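Local coordinates for protein monovalent Na+/H+ antiporter subunit A (Dietzia sp. DQ12-45-1b, PDB 7D3U) that probably exchanges sodium ions for protons across the cell membrane as subunit A of the multi-subunit Mrp antiporter complex, at residues B[316-321]-B[383-387]; B[646-651]-B[817-822]. All blocks are in the same frame, centred on the assembly; numbering follows the deposited sequence.

Contact 1: B[316-321]-B[383-387]; sequences VAAIIH and SKEWM
W386 lies against V316 and A317 where helices 312-341 and 379-391 pack nearly antiparallel (156°, local axes 8.5 Å apart) in the transmembrane bundle of the NADH:quinone oxidoreductase/Mrp antiporter family. Helix 379-391 follows helix 362-373 after a short break, consistent with the discontinuous membrane helices of this family. From its root outward, W386 first sets CB 3.9 Å from CB of A317, whose methyl also lies 3.6 Å from the backbone O of W386. Farther out, CE3 passes near A317 N, and CZ3 reaches CB of V316 at 3.8 Å. A chi1 of -180° turns V316 CG1 out over one face of the six-membered ring in a CH-pi contact, 4.0 Å from the centroid. On the indole's polar side, NE1 donates to the backbone O of D495, while F496 meets the ring edge-to-face. The next side chain, M387, bends at its last torsion (chi3 -43°) and brings CE obliquely to the H321 imidazole, 3.4 Å from CD2. K384 CB points away from 316-321, but bends at chi2 and chi4 bring NZ across; it hydrogen-bonds OE1 of Q299 on helix 288-308 and lies at the imidazole edge, near its plane, 3.0 Å from H321 NE2.

Contact 2: B[646-651]-B[817-822]; sequences VDVALT and PGGGFN
V646 and P817 supply the apolar part of this contact: valine CG1 rests on the proline ring, 3.7 Å from CB. L650 extends the greasy side with CD1, which passes 4.0 Å from N822 CB and equally near the carbonyl O of P817. Polar contacts gather on the amide of N822, which points between D647 and T651. Its ND2 gives a weak, bent hydrogen bond to D647 OD1 (122° at the hydrogen), the carboxylate and amide planes being turned 40° against each other. D647 can reach it because CG stands anti to the backbone N, swinging the carboxylate over the glycine turn, where OD1 comes 3.4 Å from CA of G818. The other end of the amide, OD1, accepts from T651 OG1; both N822 separations are modelled shorter than can be trusted at 3.0 Å resolution. G818 has a positive phi of 100°, a conformation suited to glycine, and G820 is the N-cap of helix 821-837. L73 of subunit C packs against D647 and T651. The arrangement is a glycine-rich turn leading into a helix predicted to cross the membrane, its start bridged through N822 to the first two turns of helix 646-667, joining the MbhD-like and MnhB-like regions.

Overall arrangement
The two contacts lie on opposite sides of the centre of this long chain, their centres 91 Å apart and their nearest atoms about 78 Å apart. They come in series: contact 1 closes before contact 2 opens, and they share no helix. Contact 1 holds helices 312-341 and 379-391 together within the antiporter-family region, touched by no other protein chain. Contact 2 joins helices 646-667 and 821-837 across a much longer stretch of sequence, between regions related to the MbhD and MnhB subunits, and borders subunits C and F. One contact is thus internal to the antiporter-like bundle, whereas the other ties together two regions related to separate subunits, where subunits C and F pack against them.

Contact 1: B[316-321]-B[383-387]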
loop_
_atom_site.group_PDB
_atom_site.type_symbol
_atom_site.label_atom_id
_atom_site.label_comp_id
_atom_site.label_asym_id
_atom_site.label_seq_id
_atom_site.Cartn_x
_atom_site.Cartn_y
_atom_site.Cartn_z
ATOM N N VAL B 316 44.908 -22.034 27.698
ATOM C CA VAL B 316 44.941 -22.305 29.132
ATOM C C VAL B 316 44.961 -20.998 29.912
ATOM O O VAL B 316 44.211 -20.817 30.881
ATOM C CB VAL B 316 46.151 -23.185 29.484
ATOM C CG1 VAL B 316 46.176 -23.467 30.968
ATOM C CG2 VAL B 316 46.112 -24.477 28.695
ATOM N N ALA B 317 45.822 -20.067 29.498
ATOM C CA ALA B 317 45.881 -18.769 30.157
ATOM C C ALA B 317 44.565 -18.021 30.008
ATOM O O ALA B 317 44.085 -17.401 30.961
ATOM C CB ALA B 317 47.035 -17.944 29.591
ATOM N N ALA B 318 43.958 -18.082 28.821
ATOM C CA ALA B 318 42.690 -17.396 28.607
ATOM C C ALA B 318 41.603 -17.939 29.524
ATOM O O ALA B 318 40.850 -17.169 30.126
ATOM C CB ALA B 318 42.266 -17.522 27.147
ATOM N N ILE B 319 41.517 -19.261 29.662
ATOM C CA ILE B 319 40.462 -19.840 30.489
ATOM C C ILE B 319 40.713 -19.552 31.964
ATOM O O ILE B 319 39.788 -19.191 32.707
ATOM C CB ILE B 319 40.336 -21.347 30.216
ATOM C CG1 ILE B 319 39.905 -21.578 28.772
ATOM C CG2 ILE B 319 39.336 -21.977 31.164
ATOM C CD1 ILE B 319 39.929 -23.018 28.362
ATOM N N ILE B 320 41.960 -19.703 32.419
ATOM C CA ILE B 320 42.227 -19.456 33.830
ATOM C C ILE B 320 42.019 -17.985 34.164
ATOM O O ILE B 320 41.537 -17.655 35.253
ATOM C CB ILE B 320 43.636 -19.943 34.220
ATOM C CG1 ILE B 320 43.805 -19.912 35.738
ATOM C CG2 ILE B 320 44.709 -19.102 33.572
ATOM C CD1 ILE B 320 42.667 -20.556 36.489
ATOM N N HIS B 321 42.313 -17.079 33.228
ATOM C CA HIS B 321 42.068 -15.671 33.497
ATOM C C HIS B 321 40.593 -15.324 33.408
ATOM O O HIS B 321 40.137 -14.434 34.126
ATOM C CB HIS B 321 42.862 -14.788 32.541
ATOM C CG HIS B 321 42.895 -13.347 32.945
ATOM N ND1 HIS B 321 41.799 -12.520 32.836
ATOM C CD2 HIS B 321 43.885 -12.592 33.474
ATOM C CE1 HIS B 321 42.115 -11.315 33.272
ATOM N NE2 HIS B 321 43.376 -11.331 33.664
ATOM N N SER B 383 47.392 -16.496 36.939
ATOM C CA SER B 383 46.744 -16.306 35.647
ATOM C C SER B 383 47.451 -15.241 34.818
ATOM O O SER B 383 47.614 -15.402 33.604
ATOM C CB SER B 383 45.279 -15.941 35.855
ATOM O OG SER B 383 44.650 -15.710 34.615
ATOM N N LYS B 384 47.892 -14.153 35.450
ATOM C CA LYS B 384 48.571 -13.101 34.703
ATOM C C LYS B 384 49.939 -13.563 34.218
ATOM O O LYS B 384 50.344 -13.248 33.093
ATOM C CB LYS B 384 48.700 -11.843 35.559
ATOM C CG LYS B 384 47.476 -10.946 35.524
ATOM C CD LYS B 384 47.728 -9.702 34.695
ATOM C CE LYS B 384 46.638 -8.668 34.914
ATOM N NZ LYS B 384 45.298 -9.181 34.522
ATOM N N GLU B 385 50.666 -14.318 35.042
ATOM C CA GLU B 385 51.953 -14.827 34.589
ATOM C C GLU B 385 51.777 -15.903 33.527
ATOM O O GLU B 385 52.626 -16.038 32.643
ATOM C CB GLU B 385 52.777 -15.345 35.770
ATOM C CG GLU B 385 52.318 -16.662 36.356
ATOM C CD GLU B 385 53.359 -17.279 37.272
ATOM O OE1 GLU B 385 53.102 -18.371 37.820
ATOM O OE2 GLU B 385 54.435 -16.670 37.445
ATOM N N TRP B 386 50.670 -16.648 33.569
ATOM C CA TRP B 386 50.365 -17.565 32.477
ATOM C C TRP B 386 50.077 -16.805 31.190
ATOM O O TRP B 386 50.526 -17.204 30.111
ATOM C CB TRP B 386 49.181 -18.452 32.854
ATOM C CG TRP B 386 49.576 -19.848 33.171
ATOM C CD1 TRP B 386 49.880 -20.354 34.397
ATOM C CD2 TRP B 386 49.717 -20.926 32.243
ATOM N NE1 TRP B 386 50.201 -21.685 34.292
ATOM C CE2 TRP B 386 50.107 -22.059 32.978
ATOM C CE3 TRP B 386 49.550 -21.042 30.862
ATOM C CZ2 TRP B 386 50.334 -23.294 32.379
ATOM C CZ3 TRP B 386 49.775 -22.267 30.270
ATOM C CH2 TRP B 386 50.162 -23.377 31.026
ATOM N N MET B 387 49.330 -15.705 31.287
ATOM C CA MET B 387 49.073 -14.877 30.114
ATOM C C MET B 387 50.369 -14.318 29.542
ATOM O O MET B 387 50.546 -14.265 28.320
ATOM C CB MET B 387 48.121 -13.742 30.478
ATOM C CG MET B 387 47.780 -12.830 29.326
ATOM S SD MET B 387 46.297 -11.879 29.680
ATOM C CE MET B 387 45.271 -13.156 30.396
#

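Contact 2: B[646-651]-B[817-822]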
loop_
_atom_site.group_PDB
_atom_site.type_symbol
_atom_site.label_atom_id
_atom_site.label_comp_id
_atom_site.label_asym_id
_atom_site.label_seq_id
_atom_site.Cartn_x
_atom_site.Cartn_y
_atom_site.Cartn_z
ATOM N N VAL B 646 -20.350 -3.267 -30.980
ATOM C CA VAL B 646 -21.580 -2.491 -30.873
ATOM C C VAL B 646 -21.982 -2.307 -29.416
ATOM O O VAL B 646 -22.332 -1.200 -28.990
ATOM C CB VAL B 646 -22.701 -3.156 -31.690
ATOM C CG1 VAL B 646 -23.920 -2.259 -31.731
ATOM C CG2 VAL B 646 -22.214 -3.458 -33.094
ATOM N N ASP B 647 -21.950 -3.388 -28.631
ATOM C CA ASP B 647 -22.294 -3.283 -27.216
ATOM C C ASP B 647 -21.316 -2.374 -26.482
ATOM O O ASP B 647 -21.715 -1.574 -25.624
ATOM C CB ASP B 647 -22.317 -4.676 -26.585
ATOM C CG ASP B 647 -23.071 -4.711 -25.270
ATOM O OD1 ASP B 647 -23.463 -3.635 -24.773
ATOM O OD2 ASP B 647 -23.274 -5.819 -24.730
ATOM N N VAL B 648 -20.030 -2.469 -26.823
ATOM C CA VAL B 648 -19.035 -1.611 -26.195
ATOM C C VAL B 648 -19.248 -0.160 -26.602
ATOM O O VAL B 648 -19.064 0.754 -25.794
ATOM C CB VAL B 648 -17.618 -2.097 -26.542
ATOM C CG1 VAL B 648 -16.581 -1.255 -25.825
ATOM C CG2 VAL B 648 -17.464 -3.561 -26.180
ATOM N N ALA B 649 -19.654 0.080 -27.850
ATOM C CA ALA B 649 -19.946 1.446 -28.276
ATOM C C ALA B 649 -21.140 2.013 -27.520
ATOM O O ALA B 649 -21.126 3.175 -27.097
ATOM C CB ALA B 649 -20.196 1.489 -29.782
ATOM N N LEU B 650 -22.193 1.208 -27.362
ATOM C CA LEU B 650 -23.343 1.616 -26.562
ATOM C C LEU B 650 -22.921 2.009 -25.153
ATOM O O LEU B 650 -23.257 3.099 -24.663
ATOM C CB LEU B 650 -24.357 0.475 -26.515
ATOM C CG LEU B 650 -25.751 0.720 -27.074
ATOM C CD1 LEU B 650 -26.652 -0.453 -26.746
ATOM C CD2 LEU B 650 -26.305 1.994 -26.492
ATOM N N THR B 651 -22.188 1.118 -24.480
ATOM C CA THR B 651 -21.763 1.394 -23.115
ATOM C C THR B 651 -20.850 2.609 -23.049
ATOM O O THR B 651 -20.921 3.382 -22.091
ATOM C CB THR B 651 -21.074 0.166 -22.525
ATOM O OG1 THR B 651 -22.040 -0.875 -22.347
ATOM C CG2 THR B 651 -20.452 0.489 -21.180
ATOM N N PRO B 817 -27.387 -6.036 -29.200
ATOM C CA PRO B 817 -26.458 -5.238 -28.390
ATOM C C PRO B 817 -27.120 -4.662 -27.145
ATOM O O PRO B 817 -28.197 -4.068 -27.209
ATOM C CB PRO B 817 -26.011 -4.131 -29.352
ATOM C CG PRO B 817 -27.029 -4.125 -30.440
ATOM C CD PRO B 817 -27.453 -5.543 -30.585
ATOM N N GLY B 818 -26.458 -4.854 -26.006
ATOM C CA GLY B 818 -26.834 -4.217 -24.759
ATOM C C GLY B 818 -27.620 -5.117 -23.832
ATOM O O GLY B 818 -28.832 -5.260 -24.004
ATOM N N GLY B 819 -26.961 -5.730 -22.848
ATOM C CA GLY B 819 -27.679 -6.648 -21.985
ATOM C C GLY B 819 -28.194 -6.111 -20.665
ATOM O O GLY B 819 -29.408 -6.097 -20.443
ATOM N N GLY B 820 -27.305 -5.664 -19.780
ATOM C CA GLY B 820 -27.767 -5.052 -18.550
ATOM C C GLY B 820 -27.082 -3.754 -18.184
ATOM O O GLY B 820 -27.675 -2.892 -17.528
ATOM N N PHE B 821 -25.853 -3.568 -18.659
ATOM C CA PHE B 821 -25.124 -2.350 -18.336
ATOM C C PHE B 821 -25.595 -1.182 -19.178
ATOM O O PHE B 821 -25.788 -0.081 -18.658
ATOM C CB PHE B 821 -23.623 -2.553 -18.522
ATOM C CG PHE B 821 -22.996 -3.392 -17.459
ATOM C CD1 PHE B 821 -22.630 -2.833 -16.249
ATOM C CD2 PHE B 821 -22.776 -4.740 -17.664
ATOM C CE1 PHE B 821 -22.052 -3.603 -15.266
ATOM C CE2 PHE B 821 -22.201 -5.512 -16.686
ATOM C CZ PHE B 821 -21.842 -4.945 -15.485
ATOM N N ASN B 822 -25.788 -1.406 -20.474
ATOM C CA ASN B 822 -26.400 -0.384 -21.309
ATOM C C ASN B 822 -27.830 -0.111 -20.865
ATOM O O ASN B 822 -28.264 1.046 -20.828
ATOM C CB ASN B 822 -26.336 -0.822 -22.767
ATOM C CG ASN B 822 -25.001 -1.449 -23.118
ATOM O OD1 ASN B 822 -24.099 -0.775 -23.605
ATOM N ND2 ASN B 822 -24.858 -2.738 -22.842
#